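Local structure of sugar ABC transporter substrate-binding protein, BlMnBP1 (Bifidobacterium animalis subsp. lactis ATCC 27673, 6I5R) at residues N94-I103 with Y321-I329; I36-T47 with N72-Y83. The protein binds mannobiose and probably hands manno-oligosaccharides derived from beta-mannan to the membrane part of an ABC importer. All coordinates share one frame; numbering follows the deposited sequence.

Contact 1 of 2, residues N94-I103 with Y321-I329; sequences NNDSWDIMMI and YSYGINKNI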
loop_
_atom_site.group_PDB
_atom_site.type_symbol
_atom_site.label_atom_id
_atom_site.label_comp_id
_atom_site.label_asym_id
_atom_site.label_seq_id
_atom_site.Cartn_x
_atom_site.Cartn_y
_atom_site.Cartn_z
ATOM N N ASN A 94 -7.677 -0.011 23.409
ATOM C CA ASN A 94 -8.721 0.992 23.593
ATOM C C ASN A 94 -8.409 1.978 24.720
ATOM O O ASN A 94 -9.210 2.174 25.644
ATOM C CB ASN A 94 -10.072 0.325 23.864
ATOM C CG ASN A 94 -11.236 1.292 23.769
ATOM O OD1 ASN A 94 -11.164 2.320 23.095
ATOM N ND2 ASN A 94 -12.329 0.963 24.439
ATOM N N ASN A 95 -7.265 2.641 24.607
ATOM C CA ASN A 95 -6.798 3.562 25.634
ATOM C C ASN A 95 -6.336 4.860 24.968
ATOM O O ASN A 95 -6.679 5.172 23.818
ATOM C CB ASN A 95 -5.757 2.825 26.501
ATOM C CG ASN A 95 -4.517 2.408 25.738
ATOM O OD1 ASN A 95 -4.171 2.990 24.720
ATOM N ND2 ASN A 95 -3.834 1.379 26.243
ATOM N N ASP A 96 -5.559 5.662 25.695
ATOM C CA ASP A 96 -5.112 6.962 25.207
ATOM C C ASP A 96 -3.591 7.023 25.059
ATOM O O ASP A 96 -2.997 8.100 25.109
ATOM C CB ASP A 96 -5.619 8.085 26.117
ATOM C CG ASP A 96 -5.171 7.929 27.553
ATOM O OD1 ASP A 96 -4.402 6.996 27.827
ATOM O OD2 ASP A 96 -5.560 8.753 28.428
ATOM N N SER A 97 -2.954 5.881 24.839
ATOM C CA SER A 97 -1.493 5.810 24.757
ATOM C C SER A 97 -0.927 6.217 23.413
ATOM O O SER A 97 0.282 6.127 23.218
ATOM C CB SER A 97 -1.030 4.391 25.038
ATOM O OG SER A 97 -1.490 3.527 24.019
ATOM N N TRP A 98 -1.770 6.561 22.457
ATOM C CA TRP A 98 -1.339 7.007 21.142
ATOM C C TRP A 98 -2.311 8.103 20.757
ATOM O O TRP A 98 -3.436 8.137 21.243
ATOM C CB TRP A 98 -1.343 5.866 20.107
ATOM C CG TRP A 98 -2.684 5.245 19.963
ATOM C CD1 TRP A 98 -3.246 4.294 20.774
ATOM C CD2 TRP A 98 -3.661 5.532 18.950
ATOM N NE1 TRP A 98 -4.511 3.980 20.328
ATOM C CE2 TRP A 98 -4.794 4.737 19.222
ATOM C CE3 TRP A 98 -3.687 6.385 17.851
ATOM C CZ2 TRP A 98 -5.928 4.769 18.435
ATOM C CZ3 TRP A 98 -4.820 6.411 17.062
ATOM C CH2 TRP A 98 -5.925 5.605 17.362
ATOM N N ASP A 99 -1.876 8.996 19.908
ATOM C CA ASP A 99 -2.732 10.081 19.453
ATOM C C ASP A 99 -3.011 10.023 17.966
ATOM O O ASP A 99 -4.145 10.270 17.552
ATOM C CB ASP A 99 -2.075 11.411 19.801
ATOM C CG ASP A 99 -1.951 11.599 21.315
ATOM O OD1 ASP A 99 -2.994 11.857 21.968
ATOM O OD2 ASP A 99 -0.829 11.444 21.846
ATOM N N ILE A 100 -1.994 9.711 17.177
ATOM C CA ILE A 100 -2.122 9.429 15.752
ATOM C C ILE A 100 -1.441 8.098 15.481
ATOM O O ILE A 100 -0.328 7.876 15.961
ATOM C CB ILE A 100 -1.442 10.496 14.879
ATOM C CG1 ILE A 100 -2.025 11.873 15.082
ATOM C CG2 ILE A 100 -1.521 10.090 13.381
ATOM C CD1 ILE A 100 -1.040 12.932 14.656
ATOM N N MET A 101 -2.079 7.241 14.675
ATOM C CA MET A 101 -1.403 6.081 14.102
ATOM C C MET A 101 -1.760 5.976 12.623
ATOM O O MET A 101 -2.710 6.603 12.140
ATOM C CB MET A 101 -1.764 4.761 14.805
ATOM C CG MET A 101 -3.171 4.312 14.603
ATOM S SD MET A 101 -3.446 2.564 14.994
ATOM C CE MET A 101 -3.026 2.582 16.765
ATOM N N MET A 102 -0.981 5.178 11.894
ATOM C CA MET A 102 -1.390 4.802 10.546
ATOM C C MET A 102 -2.395 3.660 10.706
ATOM O O MET A 102 -2.113 2.659 11.381
ATOM C CB MET A 102 -0.189 4.400 9.686
ATOM C CG MET A 102 0.951 5.388 9.731
ATOM S SD MET A 102 0.542 7.153 9.567
ATOM C CE MET A 102 0.008 7.285 7.844
ATOM N N ILE A 103 -3.566 3.821 10.111
ATOM C CA ILE A 103 -4.675 2.905 10.321
ATOM C C ILE A 103 -4.302 1.506 9.842
ATOM O O ILE A 103 -3.915 1.320 8.676
ATOM C CB ILE A 103 -5.934 3.390 9.594
ATOM C CG1 ILE A 103 -6.352 4.741 10.150
ATOM C CG2 ILE A 103 -7.019 2.356 9.705
ATOM C CD1 ILE A 103 -7.356 5.470 9.334
ATOM N N TYR A 321 -0.735 4.331 3.554
ATOM C CA TYR A 321 -1.150 4.234 4.948
ATOM C C TYR A 321 -1.798 5.559 5.321
ATOM O O TYR A 321 -1.291 6.621 4.951
ATOM C CB TYR A 321 0.037 3.977 5.867
ATOM C CG TYR A 321 0.188 2.560 6.368
ATOM C CD1 TYR A 321 -0.787 1.967 7.159
ATOM C CD2 TYR A 321 1.331 1.831 6.087
ATOM C CE1 TYR A 321 -0.635 0.702 7.652
ATOM C CE2 TYR A 321 1.481 0.546 6.557
ATOM C CZ TYR A 321 0.501 -0.014 7.359
ATOM O OH TYR A 321 0.661 -1.304 7.848
ATOM N N SER A 322 -2.923 5.504 6.024
ATOM C CA SER A 322 -3.665 6.712 6.336
ATOM C C SER A 322 -3.514 7.084 7.803
ATOM O O SER A 322 -3.503 6.212 8.675
ATOM C CB SER A 322 -5.144 6.542 6.009
ATOM O OG SER A 322 -5.322 6.484 4.606
ATOM N N TYR A 323 -3.434 8.389 8.061
ATOM C CA TYR A 323 -3.430 8.887 9.431
ATOM C C TYR A 323 -4.811 8.798 10.066
ATOM O O TYR A 323 -5.795 9.275 9.488
ATOM C CB TYR A 323 -3.010 10.335 9.478
ATOM C CG TYR A 323 -1.750 10.711 8.770
ATOM C CD1 TYR A 323 -0.515 10.496 9.359
ATOM C CD2 TYR A 323 -1.790 11.291 7.522
ATOM C CE1 TYR A 323 0.628 10.850 8.733
ATOM C CE2 TYR A 323 -0.645 11.668 6.884
ATOM C CZ TYR A 323 0.562 11.433 7.481
ATOM O OH TYR A 323 1.691 11.810 6.853
ATOM N N GLY A 324 -4.875 8.222 11.268
ATOM C CA GLY A 324 -6.085 8.236 12.059
ATOM C C GLY A 324 -5.783 8.721 13.461
ATOM O O GLY A 324 -4.688 8.522 13.984
ATOM N N ILE A 325 -6.780 9.378 14.053
ATOM C CA ILE A 325 -6.665 10.038 15.352
ATOM C C ILE A 325 -7.519 9.292 16.368
ATOM O O ILE A 325 -8.675 8.946 16.097
ATOM C CB ILE A 325 -7.094 11.517 15.276
ATOM C CG1 ILE A 325 -6.165 12.279 14.327
ATOM C CG2 ILE A 325 -7.052 12.171 16.637
ATOM C CD1 ILE A 325 -6.677 13.604 13.890
ATOM N N ASN A 326 -6.948 9.083 17.555
ATOM C CA ASN A 326 -7.572 8.296 18.617
ATOM C C ASN A 326 -8.786 9.029 19.199
ATOM O O ASN A 326 -8.637 10.110 19.783
ATOM C CB ASN A 326 -6.515 8.037 19.699
ATOM C CG ASN A 326 -6.952 7.049 20.757
ATOM O OD1 ASN A 326 -8.095 6.636 20.810
ATOM N ND2 ASN A 326 -6.012 6.687 21.638
ATOM N N LYS A 327 -9.961 8.455 19.081
ATOM C CA LYS A 327 -11.097 9.134 19.650
ATOM C C LYS A 327 -11.046 9.211 21.181
ATOM O O LYS A 327 -11.753 9.984 21.770
ATOM C CB LYS A 327 -12.389 8.453 19.244
ATOM C CG LYS A 327 -12.407 7.016 19.577
ATOM C CD LYS A 327 -12.580 6.810 21.039
ATOM C CE LYS A 327 -13.305 5.535 21.339
ATOM N NZ LYS A 327 -14.212 5.728 22.501
ATOM N N ASN A 328 -10.210 8.403 21.807
ATOM C CA ASN A 328 -10.180 8.378 23.268
ATOM C C ASN A 328 -9.450 9.566 23.876
ATOM O O ASN A 328 -9.525 9.773 25.094
ATOM C CB ASN A 328 -9.500 7.107 23.767
ATOM C CG ASN A 328 -10.289 5.861 23.463
ATOM O OD1 ASN A 328 -11.500 5.888 23.421
ATOM N ND2 ASN A 328 -9.596 4.745 23.308
ATOM N N ILE A 329 -8.705 10.326 23.090
ATOM C CA ILE A 329 -7.855 11.339 23.693
ATOM C C ILE A 329 -8.623 12.642 23.897
ATOM O O ILE A 329 -9.739 12.818 23.389
ATOM C CB ILE A 329 -6.579 11.569 22.860
ATOM C CG1 ILE A 329 -6.904 12.341 21.568
ATOM C CG2 ILE A 329 -5.879 10.238 22.583
ATOM C CD1 ILE A 329 -5.769 12.397 20.606
HETATM O O HOH W 1 -13.137 4.159 25.027
HETATM O O HOH W 2 -4.090 3.007 6.477
#
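An antiparallel strand pairing, extended by an asparagine-rich loop junction, joins residues 94-103 to 321-329 within the mixed sheet of the protein. The axes of the short strand segments 100-102 and 322-325 approach to 4.7 Å with their directions 146° apart. Met101 and Gly324 form the hydrogen-bonded pair, with Gly324 N to Met101 O at 2.8 Å, and the non-hydrogen-bonded pairs Ile100-Ile325 and Met102-Tyr323 flank it. Beyond the strands, the amide of Asn326 lies stacked on Trp98, its plane only 7° from that of the ring, and Asn326 CB sits 3.4 Å from the centroid of the Trp98 six-membered ring; Met101 CE covers the opposite face. Turned this way, Asn326 ND2 donates both N-H groups nearly straight, to Asn95 O at 2.7 Å and to Trp98 O at 3.0 Å. Its OD1 receives Asn328 N, an Asx turn that holds the amide's rotation from the other end. The strand pairing belongs to the periplasmic-binding-protein fold, in which strand 314-325, more than two hundred residues further along the chain, comes in beside strand 100-102. Asn328 ND2 adds a second bond to Asn95 O, from above the carbonyl plane, and another to Asn94 OD1. On the side of Ile100 and Ile325, the Met102 chain folds back on itself (chi2 -46°), laying CE over one face of the Tyr323 ring, 3.9 Å from its centroid, as a CH-pi contact, while SD meets the ring obliquely at 4.3 Å from the centroid, a Met-aromatic contact.

Contact 2 of 2, residues I36-T47 with N72-Y83; sequences IKTTITFMNNRT and NITVKVQTDSNY. With BMA (beta-D-mannopyranose), chain B; BMA (beta-D-mannopyranose), chain C.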
loop_
_atom_site.group_PDB
_atom_site.type_symbol
_atom_site.label_atom_id
_atom_site.label_comp_id
_atom_site.label_asym_id
_atom_site.label_seq_id
_atom_site.Cartn_x
_atom_site.Cartn_y
_atom_site.Cartn_z
ATOM N N ILE A 36 -2.363 26.045 21.817
ATOM C CA ILE A 36 -2.306 24.726 22.416
ATOM C C ILE A 36 -0.890 24.455 22.875
ATOM O O ILE A 36 0.079 24.734 22.148
ATOM C CB ILE A 36 -2.785 23.644 21.432
ATOM C CG1 ILE A 36 -4.223 23.920 21.007
ATOM C CG2 ILE A 36 -2.713 22.275 22.091
ATOM C CD1 ILE A 36 -4.674 23.026 19.844
ATOM N N LYS A 37 -0.778 23.872 24.065
ATOM C CA LYS A 37 0.477 23.350 24.606
ATOM C C LYS A 37 0.230 21.901 24.995
ATOM O O LYS A 37 -0.440 21.626 25.999
ATOM C CB LYS A 37 0.936 24.163 25.816
ATOM C CG LYS A 37 1.025 25.679 25.565
ATOM C CD LYS A 37 1.152 26.491 26.850
ATOM C CE LYS A 37 1.299 27.989 26.552
ATOM N NZ LYS A 37 0.754 28.405 25.206
ATOM N N THR A 38 0.742 20.966 24.198
ATOM C CA THR A 38 0.542 19.558 24.513
ATOM C C THR A 38 1.567 18.724 23.756
ATOM O O THR A 38 2.357 19.226 22.942
ATOM C CB THR A 38 -0.883 19.120 24.178
ATOM O OG1 THR A 38 -1.108 17.778 24.604
ATOM C CG2 THR A 38 -1.121 19.176 22.683
ATOM N N THR A 39 1.514 17.427 24.027
ATOM C CA THR A 39 2.342 16.438 23.369
ATOM C C THR A 39 1.456 15.345 22.800
ATOM O O THR A 39 0.544 14.861 23.472
ATOM C CB THR A 39 3.331 15.839 24.351
ATOM O OG1 THR A 39 4.185 16.867 24.854
ATOM C CG2 THR A 39 4.159 14.797 23.669
ATOM N N ILE A 40 1.748 14.953 21.569
ATOM C CA ILE A 40 1.033 13.877 20.902
ATOM C C ILE A 40 2.032 12.813 20.494
ATOM O O ILE A 40 3.193 13.105 20.190
ATOM C CB ILE A 40 0.239 14.412 19.698
ATOM C CG1 ILE A 40 1.165 15.093 18.701
ATOM C CG2 ILE A 40 -0.825 15.422 20.227
ATOM C CD1 ILE A 40 0.465 15.546 17.393
ATOM N N THR A 41 1.559 11.567 20.509
ATOM C CA THR A 41 2.339 10.393 20.161
ATOM C C THR A 41 1.849 9.938 18.796
ATOM O O THR A 41 0.649 9.694 18.613
ATOM C CB THR A 41 2.207 9.295 21.214
ATOM O OG1 THR A 41 2.858 9.738 22.412
ATOM C CG2 THR A 41 2.899 8.013 20.753
ATOM N N PHE A 42 2.783 9.828 17.854
ATOM C CA PHE A 42 2.521 9.528 16.446
ATOM C C PHE A 42 3.154 8.174 16.154
ATOM O O PHE A 42 4.376 8.057 16.167
ATOM C CB PHE A 42 3.107 10.650 15.588
ATOM C CG PHE A 42 3.189 10.348 14.104
ATOM C CD1 PHE A 42 2.302 9.487 13.493
ATOM C CD2 PHE A 42 4.164 10.969 13.318
ATOM C CE1 PHE A 42 2.386 9.253 12.148
ATOM C CE2 PHE A 42 4.247 10.725 11.954
ATOM C CZ PHE A 42 3.358 9.861 11.380
ATOM N N MET A 43 2.325 7.140 15.985
ATOM C CA MET A 43 2.812 5.796 15.684
ATOM C C MET A 43 2.845 5.613 14.167
ATOM O O MET A 43 1.851 5.876 13.487
ATOM C CB MET A 43 1.902 4.733 16.298
ATOM C CG MET A 43 1.812 4.699 17.818
ATOM S SD MET A 43 0.614 3.401 18.273
ATOM C CE MET A 43 1.288 1.990 17.444
ATOM N N ASN A 44 3.971 5.157 13.629
ATOM C CA ASN A 44 3.981 4.837 12.197
ATOM C C ASN A 44 4.956 3.698 11.914
ATOM O O ASN A 44 5.644 3.190 12.802
ATOM C CB ASN A 44 4.283 6.074 11.333
ATOM C CG ASN A 44 5.694 6.550 11.464
ATOM O OD1 ASN A 44 6.607 5.991 10.875
ATOM N ND2 ASN A 44 5.886 7.592 12.240
ATOM N N ASN A 45 4.996 3.291 10.643
ATOM C CA ASN A 45 5.727 2.097 10.233
ATOM C C ASN A 45 7.135 2.391 9.729
ATOM O O ASN A 45 7.873 1.453 9.411
ATOM C CB ASN A 45 4.976 1.387 9.117
ATOM C CG ASN A 45 4.790 2.274 7.906
ATOM O OD1 ASN A 45 4.338 3.399 8.011
ATOM N ND2 ASN A 45 5.178 1.770 6.749
ATOM N N ARG A 46 7.502 3.657 9.603
ATOM C CA ARG A 46 8.748 4.036 8.941
ATOM C C ARG A 46 9.882 4.060 9.965
ATOM O O ARG A 46 10.402 5.102 10.359
ATOM C CB ARG A 46 8.572 5.373 8.227
ATOM C CG ARG A 46 7.543 5.305 7.097
ATOM C CD ARG A 46 7.954 4.298 5.989
ATOM N NE ARG A 46 9.283 4.586 5.487
ATOM C CZ ARG A 46 9.527 5.416 4.479
ATOM N NH1 ARG A 46 8.530 6.040 3.857
ATOM N NH2 ARG A 46 10.771 5.631 4.108
ATOM N N THR A 47 10.257 2.855 10.396
ATOM C CA THR A 47 11.394 2.722 11.301
ATOM C C THR A 47 12.642 3.351 10.705
ATOM O O THR A 47 13.472 3.928 11.420
ATOM C CB THR A 47 11.645 1.242 11.590
ATOM O OG1 THR A 47 11.818 0.541 10.346
ATOM C CG2 THR A 47 10.500 0.628 12.319
ATOM N N ASN A 72 4.607 24.695 20.370
ATOM C CA ASN A 72 4.140 24.095 21.613
ATOM C C ASN A 72 3.343 22.817 21.402
ATOM O O ASN A 72 2.791 22.293 22.367
ATOM C CB ASN A 72 3.359 25.133 22.411
ATOM C CG ASN A 72 4.156 26.436 22.572
ATOM O OD1 ASN A 72 3.703 27.535 22.200
ATOM N ND2 ASN A 72 5.357 26.310 23.085
ATOM N N ILE A 73 3.313 22.284 20.186
ATOM C CA ILE A 73 2.803 20.946 19.942
ATOM C C ILE A 73 4.022 20.054 19.753
ATOM O O ILE A 73 4.622 20.013 18.671
ATOM C CB ILE A 73 1.867 20.889 18.738
ATOM C CG1 ILE A 73 0.593 21.675 18.997
ATOM C CG2 ILE A 73 1.527 19.407 18.400
ATOM C CD1 ILE A 73 -0.360 21.687 17.829
ATOM N N THR A 74 4.376 19.327 20.804
ATOM C CA THR A 74 5.485 18.390 20.757
ATOM C C THR A 74 5.000 17.065 20.190
ATOM O O THR A 74 4.017 16.487 20.671
ATOM C CB THR A 74 6.086 18.191 22.153
ATOM O OG1 THR A 74 6.731 19.398 22.591
ATOM C CG2 THR A 74 7.071 17.019 22.137
ATOM N N VAL A 75 5.706 16.584 19.181
ATOM C CA VAL A 75 5.360 15.355 18.485
ATOM C C VAL A 75 6.388 14.289 18.832
ATOM O O VAL A 75 7.572 14.439 18.511
ATOM C CB VAL A 75 5.305 15.571 16.969
ATOM C CG1 VAL A 75 4.851 14.290 16.279
ATOM C CG2 VAL A 75 4.393 16.734 16.619
ATOM N N LYS A 76 5.930 13.203 19.450
ATOM C CA LYS A 76 6.793 12.072 19.786
ATOM C C LYS A 76 6.507 10.942 18.817
ATOM O O LYS A 76 5.362 10.495 18.726
ATOM C CB LYS A 76 6.538 11.597 21.208
ATOM C CG LYS A 76 6.961 12.605 22.265
ATOM C CD LYS A 76 6.410 12.173 23.585
ATOM C CE LYS A 76 6.958 10.802 23.965
ATOM N NZ LYS A 76 6.532 10.594 25.385
ATOM N N VAL A 77 7.536 10.466 18.127
ATOM C CA VAL A 77 7.367 9.442 17.093
ATOM C C VAL A 77 7.685 8.084 17.691
ATOM O O VAL A 77 8.731 7.910 18.335
ATOM C CB VAL A 77 8.262 9.713 15.874
ATOM C CG1 VAL A 77 7.976 8.695 14.783
ATOM C CG2 VAL A 77 8.041 11.090 15.362
ATOM N N GLN A 78 6.820 7.114 17.430
ATOM C CA GLN A 78 7.065 5.715 17.761
ATOM C C GLN A 78 6.948 4.857 16.505
ATOM O O GLN A 78 5.927 4.903 15.813
ATOM C CB GLN A 78 6.068 5.217 18.801
ATOM C CG GLN A 78 6.076 5.970 20.109
ATOM C CD GLN A 78 5.161 5.318 21.130
ATOM O OE1 GLN A 78 4.344 4.461 20.786
ATOM N NE2 GLN A 78 5.310 5.689 22.386
ATOM N N THR A 79 7.977 4.067 16.227
ATOM C CA THR A 79 7.980 3.207 15.056
ATOM C C THR A 79 8.249 1.777 15.478
ATOM O O THR A 79 9.033 1.533 16.401
ATOM C CB THR A 79 9.025 3.671 14.049
ATOM O OG1 THR A 79 10.313 3.711 14.677
ATOM C CG2 THR A 79 8.667 5.033 13.535
ATOM N N ASP A 80 7.585 0.842 14.805
ATOM C CA ASP A 80 7.683 -0.589 15.059
ATOM C C ASP A 80 7.985 -1.336 13.768
ATOM O O ASP A 80 7.377 -1.059 12.732
ATOM C CB ASP A 80 6.366 -1.098 15.634
ATOM C CG ASP A 80 6.301 -0.985 17.138
ATOM O OD1 ASP A 80 7.275 -1.437 17.774
ATOM O OD2 ASP A 80 5.284 -0.467 17.689
ATOM N N SER A 81 8.882 -2.328 13.826
ATOM C CA SER A 81 9.169 -3.072 12.602
ATOM C C SER A 81 7.973 -3.921 12.207
ATOM O O SER A 81 7.653 -4.034 11.017
ATOM C CB SER A 81 10.394 -3.956 12.763
ATOM O OG SER A 81 10.153 -4.886 13.799
ATOM N N ASN A 82 7.310 -4.526 13.186
ATOM C CA ASN A 82 6.119 -5.328 12.924
ATOM C C ASN A 82 4.876 -4.436 13.017
ATOM O O ASN A 82 3.999 -4.622 13.843
ATOM C CB ASN A 82 6.047 -6.491 13.905
ATOM C CG ASN A 82 4.989 -7.506 13.529
ATOM O OD1 ASN A 82 4.395 -7.432 12.451
ATOM N ND2 ASN A 82 4.729 -8.464 14.429
ATOM N N TYR A 83 4.814 -3.439 12.138
ATOM C CA TYR A 83 3.911 -2.321 12.391
ATOM C C TYR A 83 2.442 -2.756 12.399
ATOM O O TYR A 83 1.701 -2.457 13.342
ATOM C CB TYR A 83 4.103 -1.191 11.378
ATOM C CG TYR A 83 3.079 -0.112 11.719
ATOM C CD1 TYR A 83 3.248 0.684 12.841
ATOM C CD2 TYR A 83 1.893 0.025 10.987
ATOM C CE1 TYR A 83 2.301 1.634 13.189
ATOM C CE2 TYR A 83 0.934 0.965 11.339
ATOM C CZ TYR A 83 1.156 1.773 12.448
ATOM O OH TYR A 83 0.227 2.723 12.828
HETATM C C1 BMA B . 6.842 -0.774 4.707
HETATM C C2 BMA B . 5.610 -1.626 5.138
HETATM C C3 BMA B . 4.594 -1.567 4.040
HETATM C C4 BMA B . 4.356 -0.136 3.571
HETATM C C5 BMA B . 5.670 0.535 3.170
HETATM C C6 BMA B . 5.466 1.984 2.773
HETATM O O2 BMA B . 4.950 -1.044 6.260
HETATM O O3 BMA B . 3.339 -2.142 4.418
HETATM O O4 BMA B . 3.516 -0.189 2.447
HETATM O O5 BMA B . 6.539 0.510 4.314
HETATM O O6 BMA B . 4.999 2.753 3.894
HETATM C C1 BMA C . 11.495 0.221 6.814
HETATM C C2 BMA C . 10.963 0.955 5.557
HETATM C C3 BMA C . 9.453 0.767 5.468
HETATM C C4 BMA C . 9.064 -0.668 5.713
HETATM C C5 BMA C . 9.720 -1.210 6.990
HETATM C C6 BMA C . 9.316 -2.636 7.273
HETATM O O1 BMA C . 12.876 0.330 6.690
HETATM O O2 BMA C . 11.539 0.289 4.388
HETATM O O3 BMA C . 8.954 1.190 4.246
HETATM O O4 BMA C . 7.647 -0.776 5.856
HETATM O O5 BMA C . 11.128 -1.106 6.853
HETATM O O6 BMA C . 9.644 -2.867 8.649
HETATM O O HOH W 3 7.510 -1.270 10.040
#
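Thr41 and Gln78 cross obliquely on one face of a parallel strand pair, the Thr41 CG2 methyl meeting Gln78 CD at 3.5 Å. Next along that face, Thr39 CG2 presses on Lys76 CD, while Met43 CG approaches Gln78 OE1. Along the middle of the other face the contacts are apolar: Ile40 lies alongside Val75, both pointing the same way, and its CD1 also reaches Ile73 CG2 at 4.1 Å; Phe42 CB packs against Val75 CG1. Seven alternating backbone bonds, such as Lys76 N to Ile40 O (2.8 Å, 178° at the hydrogen), fix the register. Past the strand ends, Tyr83 CG swings anti to its backbone nitrogen (chi1 178°), bringing the ring against the 44-45 backbone, with Asn45 N over one face and Asn45 CB 3.5 Å from Tyr83 CB. Asn44 OD1 accepts Arg46 N, an Asx turn shaping the pocket loop. There Asn45 ND2 donates to O2 (2.9 Å) and O6 (3.0 Å) of the chain B mannose, and a water lies between Asn45 O, Asp80 O and O6 of the chain C mannose. The strands form a beta-alpha-beta unit: helix 59-69 covers Ile73, Val75 and Val77, helix 331-346 meets Thr38 and Ile40, and strand 100-102 flanks strand 38-44.

In the fold
Contact 2 comes first along the chain, and helix 83-93 leads from its end into contact 1; their centres lie 10 Å apart on the same side of the chain's centre. Both belong to one sheet, in the order 73-79, 38-44, 100-102, 314-325, so strand 100-102 runs parallel to its neighbour in contact 2 and antiparallel to its partner in contact 1. Two probable hydrogen bonds tie them directly: Asp99 OD2 to Thr41 N at 2.7 Å, and Met102 O to Tyr83 OH at 2.8 Å. Asn45, Arg46, Thr47 and Ser81 of contact 2 and Tyr321 of contact 1 all line the glycan pocket, placing one end of this sheet at the mannobiose.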